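Local structure of pheromome Binding Protein (Epiphyas postvittana, 6VQ5) at residues A[88-93]-A[120-125]; A[96-101]-A[112-117]. The protein probably binds hydrophobic odorants such as sex pheromones and carries them, as a small helical protein of the PBP/GOBP family. All blocks are in the same frame, centred on the assembly; numbering follows the deposited sequence.

Contact 1 (A[88-93]-A[120-125]); sequences AKLVAI and TNIHEL. Unlike the reference sequence in segment 120-125: Glu124 (reference Lys).
Ile93 N donates to Lys89 O at 2.9 Å, one of the i to i+4 bonds of helix 84-100 that bring Lys89, Leu90 and Ile93 to bear on the chain leaving helix 107-121. The interface itself is apolar. Ile93 sends its branches to different partners: CG2 packs on CG2 of Ile122 at 3.7 Å, the two side chains crossing at about a right angle, while CD1 runs out to meet CD2 of Leu125 tip to tip. CD1 also lies 3.6 Å from Asn121 O. In this all-helical fold of the PBP/GOBP family, helix 107-121 is ending here, and a type I beta turn from Ile122 to Leu125, closed by Leu125 N to Ile122 O at 3.3 Å, returns the chain to helix 84-100. Ile122 holds CG1 between its own N and carbonyl carbon (chi1 65°), which leaves CG2 as the branch facing the helix; Leu90 CD2 reaches it at 3.5 Å. The same Leu90 methyl rests 3.8 Å from Leu125 CD2, the two leucines sliding past each other in opposite directions. Lys89 adds just the root of its chain, CB against Leu125 CD2, before bending away. Phe118 and Trp127 extend the apolar cluster around Leu90.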
ATOM      1  N   ALA A  88      -9.882 -11.017   5.137  1.00113.91           N
ATOM      2  CA  ALA A  88      -8.976 -11.870   5.941  1.00112.83           C
ATOM      3  C   ALA A  88      -7.816 -12.368   5.070  1.00107.74           C
ATOM      4  O   ALA A  88      -6.676 -12.338   5.565  1.00105.66           O
ATOM      5  CB  ALA A  88      -9.748 -13.015   6.550  1.00117.59           C
ATOM      6  N   LYS A  89      -8.083 -12.796   3.828  1.00105.84           N
ATOM      7  CA  LYS A  89      -7.037 -13.308   2.896  1.00103.54           C
ATOM      8  C   LYS A  89      -6.059 -12.175   2.566  1.00 99.02           C
ATOM      9  O   LYS A  89      -4.841 -12.421   2.622  1.00 95.82           O
ATOM     10  CB  LYS A  89      -7.617 -13.850   1.585  1.00104.92           C
ATOM     11  CG  LYS A  89      -8.566 -15.041   1.685  1.00110.55           C
ATOM     12  CD  LYS A  89      -8.061 -16.223   2.506  1.00114.32           C
ATOM     13  CE  LYS A  89      -8.607 -16.220   3.926  1.00120.14           C
ATOM     14  NZ  LYS A  89      -7.724 -16.922   4.890  1.00121.68           N
ATOM     15  N   LEU A  90      -6.580 -10.988   2.231  1.00 97.61           N
ATOM     16  CA  LEU A  90      -5.787  -9.771   1.895  1.00 93.27           C
ATOM     17  C   LEU A  90      -4.810  -9.439   3.027  1.00 92.26           C
ATOM     18  O   LEU A  90      -3.617  -9.246   2.734  1.00 89.36           O
ATOM     19  CB  LEU A  90      -6.728  -8.587   1.657  1.00 93.28           C
ATOM     20  CG  LEU A  90      -7.440  -8.557   0.310  1.00 92.87           C
ATOM     21  CD1 LEU A  90      -8.338  -7.335   0.196  1.00 94.33           C
ATOM     22  CD2 LEU A  90      -6.445  -8.588  -0.832  1.00 90.37           C
ATOM     23  N   VAL A  91      -5.302  -9.338   4.259  1.00 94.54           N
ATOM     24  CA  VAL A  91      -4.478  -8.929   5.437  1.00 96.32           C
ATOM     25  C   VAL A  91      -3.474 -10.054   5.729  1.00 95.60           C
ATOM     26  O   VAL A  91      -2.325  -9.733   6.103  1.00 94.55           O
ATOM     27  CB  VAL A  91      -5.360  -8.575   6.656  1.00101.63           C
ATOM     28  CG1 VAL A  91      -4.552  -8.402   7.936  1.00104.00           C
ATOM     29  CG2 VAL A  91      -6.213  -7.340   6.396  1.00101.38           C
ATOM     30  N   ALA A  92      -3.866 -11.317   5.533  1.00 95.90           N
ATOM     31  CA  ALA A  92      -2.952 -12.474   5.667  1.00 95.80           C
ATOM     32  C   ALA A  92      -1.771 -12.284   4.706  1.00 91.98           C
ATOM     33  O   ALA A  92      -0.618 -12.367   5.167  1.00 93.37           O
ATOM     34  CB  ALA A  92      -3.678 -13.768   5.413  1.00 97.65           C
ATOM     35  N   ILE A  93      -2.054 -11.999   3.432  1.00 87.68           N
ATOM     36  CA  ILE A  93      -1.022 -11.759   2.380  1.00 84.58           C
ATOM     37  C   ILE A  93      -0.180 -10.534   2.770  1.00 83.70           C
ATOM     38  O   ILE A  93       1.054 -10.598   2.604  1.00 84.61           O
ATOM     39  CB  ILE A  93      -1.659 -11.642   0.977  1.00 81.62           C
ATOM     40  CG1 ILE A  93      -1.880 -13.024   0.352  1.00 82.56           C
ATOM     41  CG2 ILE A  93      -0.831 -10.753   0.056  1.00 77.58           C
ATOM     42  CD1 ILE A  93      -3.140 -13.130  -0.469  1.00 83.49           C
ATOM     43  N   THR A 120       1.264  -8.003  -5.982  1.00 67.03           N
ATOM     44  CA  THR A 120       1.616  -9.169  -6.826  1.00 71.29           C
ATOM     45  C   THR A 120       0.960 -10.443  -6.261  1.00 75.36           C
ATOM     46  O   THR A 120       0.488 -11.242  -7.087  1.00 79.08           O
ATOM     47  CB  THR A 120       3.134  -9.256  -7.056  1.00 70.87           C
ATOM     48  OG1 THR A 120       3.511  -8.211  -7.954  1.00 67.18           O
ATOM     49  CG2 THR A 120       3.582 -10.573  -7.648  1.00 71.23           C
ATOM     50  N   ASN A 121       0.885 -10.626  -4.936  1.00 76.35           N
ATOM     51  CA  ASN A 121       0.411 -11.897  -4.314  1.00 80.34           C
ATOM     52  C   ASN A 121      -1.115 -11.915  -4.104  1.00 82.91           C
ATOM     53  O   ASN A 121      -1.634 -12.971  -3.684  1.00 86.66           O
ATOM     54  CB  ASN A 121       1.133 -12.192  -3.000  1.00 81.84           C
ATOM     55  CG  ASN A 121       2.545 -12.720  -3.191  1.00 84.06           C
ATOM     56  OD1 ASN A 121       2.989 -13.016  -4.300  1.00 85.96           O
ATOM     57  ND2 ASN A 121       3.268 -12.871  -2.095  1.00 86.79           N
ATOM     58  N   ILE A 122      -1.833 -10.825  -4.378  1.00 81.96           N
ATOM     59  CA  ILE A 122      -3.319 -10.794  -4.231  1.00 86.16           C
ATOM     60  C   ILE A 122      -3.965 -11.134  -5.575  1.00 91.14           C
ATOM     61  O   ILE A 122      -5.180 -10.904  -5.714  1.00 94.13           O
ATOM     62  CB  ILE A 122      -3.834  -9.454  -3.656  1.00 84.21           C
ATOM     63  CG1 ILE A 122      -3.575  -8.266  -4.582  1.00 82.11           C
ATOM     64  CG2 ILE A 122      -3.280  -9.223  -2.265  1.00 82.73           C
ATOM     65  CD1 ILE A 122      -4.513  -7.099  -4.344  1.00 81.88           C
ATOM     66  N   HIS A 123      -3.190 -11.691  -6.512  1.00 95.87           N
ATOM     67  CA  HIS A 123      -3.626 -12.065  -7.887  1.00 98.85           C
ATOM     68  C   HIS A 123      -4.945 -12.854  -7.863  1.00104.50           C
ATOM     69  O   HIS A 123      -5.881 -12.450  -8.566  1.00107.75           O
ATOM     70  CB  HIS A 123      -2.525 -12.881  -8.580  1.00 99.87           C
ATOM     71  CG  HIS A 123      -2.907 -13.343  -9.947  1.00101.49           C
ATOM     72  ND1 HIS A 123      -2.844 -12.507 -11.054  1.00 99.06           N
ATOM     73  CD2 HIS A 123      -3.386 -14.526 -10.385  1.00103.35           C
ATOM     74  CE1 HIS A 123      -3.261 -13.163 -12.113  1.00100.84           C
ATOM     75  NE2 HIS A 123      -3.602 -14.399 -11.729  1.00104.58           N
ATOM     76  N   GLU A 124      -5.014 -13.935  -7.084  1.00108.21           N
ATOM     77  CA  GLU A 124      -6.093 -14.957  -7.175  1.00116.12           C
ATOM     78  C   GLU A 124      -7.309 -14.532  -6.336  1.00117.72           C
ATOM     79  O   GLU A 124      -8.088 -15.427  -5.943  1.00121.09           O
ATOM     80  CB  GLU A 124      -5.596 -16.332  -6.701  1.00121.06           C
ATOM     81  CG  GLU A 124      -4.159 -16.663  -7.088  1.00120.26           C
ATOM     82  CD  GLU A 124      -3.142 -16.505  -5.964  1.00119.98           C
ATOM     83  OE1 GLU A 124      -3.085 -15.417  -5.325  1.00119.81           O
ATOM     84  OE2 GLU A 124      -2.421 -17.476  -5.712  1.00120.50           O
ATOM     85  N   LEU A 125      -7.462 -13.230  -6.076  1.00115.83           N
ATOM     86  CA  LEU A 125      -8.524 -12.636  -5.218  1.00116.41           C
ATOM     87  C   LEU A 125      -9.275 -11.574  -6.031  1.00116.67           C
ATOM     88  O   LEU A 125      -8.618 -10.762  -6.710  1.00109.74           O
ATOM     89  CB  LEU A 125      -7.873 -12.019  -3.974  1.00113.19           C
ATOM     90  CG  LEU A 125      -7.806 -12.888  -2.719  1.00113.91           C
ATOM     91  CD1 LEU A 125      -7.343 -14.304  -3.021  1.00115.19           C
ATOM     92  CD2 LEU A 125      -6.893 -12.243  -1.691  1.00111.95           C
TER

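Contact 2 (A[96-101]-A[112-117]); sequences ECEKTH and LEIAKC
Three interlocked disulfides are the hallmark of insect odorant-binding proteins, and the one between Cys97 and Cys117 joins the last two helices of this chain, 84-100 and 107-121. The short helical segments run roughly antiparallel, at 138°, with 8.9 Å between their axes. With chi1 at 174°, the sulfur of Cys117 turns away from its own N and extends to Cys97 SG at 2.0 Å; the C-S-S-C torsion of -80° gives the bridge a left-handed twist. One turn back, Ile114 lies along helix 84-100: its CG2 is 4.2 Å from Cys97 CB, and CD1 reaches on to Glu98 CA at 4.0 Å. The carboxylate of Glu98 is engaged away from this interface, OE2 taking a hydrogen bond from Ile68 N. Beyond the disulfide, His101, just past the end of its helix, slots its imidazole between the segments. Cys117 CB meets the ring at its edge, 3.7 Å from NE2, while Glu113 CB sits over one face and Thr100 CG2 over the other, both displaced toward the rim. Glu113 also pairs with Lys116 along its own helix, OE2 to NZ at 3.2 Å. With a covalent bond as the main tie, the spacing of the two helices here should depend on the cysteines staying oxidised, as expected of a secreted protein.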
ATOM      1  N   GLU A  96       2.330 -11.384   5.566  1.00 90.95           N
ATOM      2  CA  GLU A  96       3.439 -12.276   5.141  1.00 90.83           C
ATOM      3  C   GLU A  96       4.490 -11.448   4.401  1.00 86.85           C
ATOM      4  O   GLU A  96       5.685 -11.646   4.658  1.00 87.15           O
ATOM      5  CB  GLU A  96       2.913 -13.477   4.356  1.00 92.44           C
ATOM      6  CG  GLU A  96       2.683 -14.696   5.244  1.00 98.45           C
ATOM      7  CD  GLU A  96       3.873 -15.129   6.102  1.00102.64           C
ATOM      8  OE1 GLU A  96       5.017 -14.729   5.768  1.00103.39           O
ATOM      9  OE2 GLU A  96       3.666 -15.856   7.105  1.00106.06           O
ATOM     10  N   CYS A  97       4.049 -10.524   3.554  1.00 84.56           N
ATOM     11  CA  CYS A  97       4.896  -9.518   2.863  1.00 82.53           C
ATOM     12  C   CYS A  97       5.673  -8.684   3.891  1.00 86.16           C
ATOM     13  O   CYS A  97       6.900  -8.509   3.715  1.00 88.03           O
ATOM     14  CB  CYS A  97       4.025  -8.610   2.009  1.00 79.01           C
ATOM     15  SG  CYS A  97       3.375  -9.416   0.525  1.00 74.41           S
ATOM     16  N   GLU A  98       4.973  -8.189   4.919  1.00 89.39           N
ATOM     17  CA  GLU A  98       5.540  -7.394   6.042  1.00 92.13           C
ATOM     18  C   GLU A  98       6.645  -8.196   6.749  1.00 95.51           C
ATOM     19  O   GLU A  98       7.721  -7.627   6.977  1.00 97.53           O
ATOM     20  CB  GLU A  98       4.432  -6.977   7.006  1.00 94.13           C
ATOM     21  CG  GLU A  98       4.913  -6.054   8.105  1.00 98.11           C
ATOM     22  CD  GLU A  98       3.905  -5.780   9.207  1.00101.42           C
ATOM     23  OE1 GLU A  98       3.057  -6.657   9.494  1.00102.04           O
ATOM     24  OE2 GLU A  98       3.969  -4.678   9.765  1.00104.58           O
ATOM     25  N   LYS A  99       6.402  -9.468   7.069  1.00 97.26           N
ATOM     26  CA  LYS A  99       7.437 -10.364   7.658  1.00101.68           C
ATOM     27  C   LYS A  99       8.624 -10.487   6.685  1.00 99.87           C
ATOM     28  O   LYS A  99       9.779 -10.278   7.128  1.00101.56           O
ATOM     29  CB  LYS A  99       6.860 -11.744   7.994  1.00104.26           C
ATOM     30  CG  LYS A  99       6.131 -11.842   9.325  1.00108.95           C
ATOM     31  CD  LYS A  99       5.333 -13.119   9.470  1.00112.11           C
ATOM     32  CE  LYS A  99       6.129 -14.360   9.115  1.00113.75           C
ATOM     33  NZ  LYS A  99       5.607 -15.569   9.799  1.00116.97           N
ATOM     34  N   THR A 100       8.362 -10.817   5.417  1.00 94.81           N
ATOM     35  CA  THR A 100       9.410 -11.095   4.405  1.00 94.58           C
ATOM     36  C   THR A 100      10.379  -9.912   4.334  1.00 94.69           C
ATOM     37  O   THR A 100      11.599 -10.168   4.283  1.00 96.32           O
ATOM     38  CB  THR A 100       8.787 -11.396   3.038  1.00 92.46           C
ATOM     39  OG1 THR A 100       7.921 -12.507   3.255  1.00 96.97           O
ATOM     40  CG2 THR A 100       9.792 -11.707   1.949  1.00 91.03           C
ATOM     41  N   HIS A 101       9.858  -8.679   4.335  1.00 92.81           N
ATOM     42  CA  HIS A 101      10.660  -7.442   4.142  1.00 93.58           C
ATOM     43  C   HIS A 101      10.800  -6.655   5.450  1.00 95.09           C
ATOM     44  O   HIS A 101      11.127  -5.456   5.367  1.00 92.11           O
ATOM     45  CB  HIS A 101      10.052  -6.574   3.038  1.00 91.62           C
ATOM     46  CG  HIS A 101       9.779  -7.308   1.773  1.00 91.18           C
ATOM     47  ND1 HIS A 101      10.764  -7.981   1.080  1.00 93.39           N
ATOM     48  CD2 HIS A 101       8.636  -7.480   1.079  1.00 90.52           C
ATOM     49  CE1 HIS A 101      10.241  -8.531   0.007  1.00 92.75           C
ATOM     50  NE2 HIS A 101       8.936  -8.229  -0.022  1.00 92.34           N
ATOM     51  N   LEU A 112       7.398   0.498  -0.128  1.00 67.11           N
ATOM     52  CA  LEU A 112       7.320   0.231  -1.586  1.00 65.70           C
ATOM     53  C   LEU A 112       7.379  -1.286  -1.807  1.00 67.21           C
ATOM     54  O   LEU A 112       6.513  -1.814  -2.524  1.00 66.97           O
ATOM     55  CB  LEU A 112       8.454   0.954  -2.316  1.00 65.25           C
ATOM     56  CG  LEU A 112       8.442   0.812  -3.830  1.00 62.70           C
ATOM     57  CD1 LEU A 112       7.099   1.241  -4.379  1.00 62.04           C
ATOM     58  CD2 LEU A 112       9.564   1.604  -4.461  1.00 62.56           C
ATOM     59  N   GLU A 113       8.339  -1.960  -1.169  1.00 69.18           N
ATOM     60  CA  GLU A 113       8.549  -3.419  -1.304  1.00 69.88           C
ATOM     61  C   GLU A 113       7.321  -4.174  -0.774  1.00 69.91           C
ATOM     62  O   GLU A 113       6.810  -5.058  -1.488  1.00 70.29           O
ATOM     63  CB  GLU A 113       9.857  -3.821  -0.611  1.00 74.63           C
ATOM     64  CG  GLU A 113      11.103  -3.364  -1.360  1.00 75.89           C
ATOM     65  CD  GLU A 113      11.050  -3.630  -2.861  1.00 76.06           C
ATOM     66  OE1 GLU A 113      10.859  -4.839  -3.235  1.00 78.61           O
ATOM     67  OE2 GLU A 113      11.179  -2.648  -3.663  1.00 71.48           O
ATOM     68  N   ILE A 114       6.832  -3.847   0.416  1.00 71.12           N
ATOM     69  CA  ILE A 114       5.610  -4.517   0.957  1.00 72.71           C
ATOM     70  C   ILE A 114       4.462  -4.296  -0.032  1.00 69.22           C
ATOM     71  O   ILE A 114       3.743  -5.268  -0.302  1.00 69.39           O
ATOM     72  CB  ILE A 114       5.271  -4.045   2.389  1.00 75.42           C
ATOM     73  CG1 ILE A 114       6.341  -4.495   3.389  1.00 78.22           C
ATOM     74  CG2 ILE A 114       3.885  -4.514   2.812  1.00 76.69           C
ATOM     75  CD1 ILE A 114       6.329  -3.734   4.692  1.00 81.29           C
ATOM     76  N   ALA A 115       4.309  -3.081  -0.559  1.00 67.53           N
ATOM     77  CA  ALA A 115       3.191  -2.713  -1.461  1.00 67.87           C
ATOM     78  C   ALA A 115       3.254  -3.558  -2.741  1.00 66.73           C
ATOM     79  O   ALA A 115       2.177  -4.005  -3.207  1.00 67.79           O
ATOM     80  CB  ALA A 115       3.222  -1.236  -1.772  1.00 68.02           C
ATOM     81  N   LYS A 116       4.460  -3.790  -3.270  1.00 64.45           N
ATOM     82  CA  LYS A 116       4.690  -4.593  -4.503  1.00 65.01           C
ATOM     83  C   LYS A 116       4.439  -6.081  -4.219  1.00 66.84           C
ATOM     84  O   LYS A 116       3.763  -6.742  -5.022  1.00 68.54           O
ATOM     85  CB  LYS A 116       6.118  -4.392  -5.000  1.00 64.12           C
ATOM     86  CG  LYS A 116       6.388  -3.027  -5.605  1.00 62.91           C
ATOM     87  CD  LYS A 116       7.618  -3.026  -6.475  1.00 62.77           C
ATOM     88  CE  LYS A 116       8.910  -2.968  -5.692  1.00 63.48           C
ATOM     89  NZ  LYS A 116      10.056  -3.127  -6.604  1.00 63.77           N
ATOM     90  N   CYS A 117       5.000  -6.590  -3.130  1.00 66.75           N
ATOM     91  CA  CYS A 117       4.757  -7.960  -2.630  1.00 67.64           C
ATOM     92  C   CYS A 117       3.247  -8.179  -2.498  1.00 68.51           C
ATOM     93  O   CYS A 117       2.735  -9.180  -3.026  1.00 69.95           O
ATOM     94  CB  CYS A 117       5.471  -8.158  -1.302  1.00 69.06           C
ATOM     95  SG  CYS A 117       5.096  -9.749  -0.532  1.00 71.55           S
TER

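Overall arrangement
Both contacts join helix 84-100 to helix 107-121 and its continuation, with centres 12 Å apart. Contact 2 lies closer to the loop between the two helices and nearer the centre of the chain; contact 1 sits farther out, where the chain runs on toward its C-terminus. Each is partly buried, but contact 1 has solvent-exposed residues among those that touch and contact 2 has none. Their chemistry differs accordingly: a covalent sulfur bridge fixes the helices near their connection, whereas mainly the aliphatic side chains of Leu90, Ile93, Ile122 and Leu125 hold the post-helical turn, with Phe118 and Trp127 nearby. The last modelled residue, Ala128, is among those around the bound 2-(2-methoxyethoxy)ethanol.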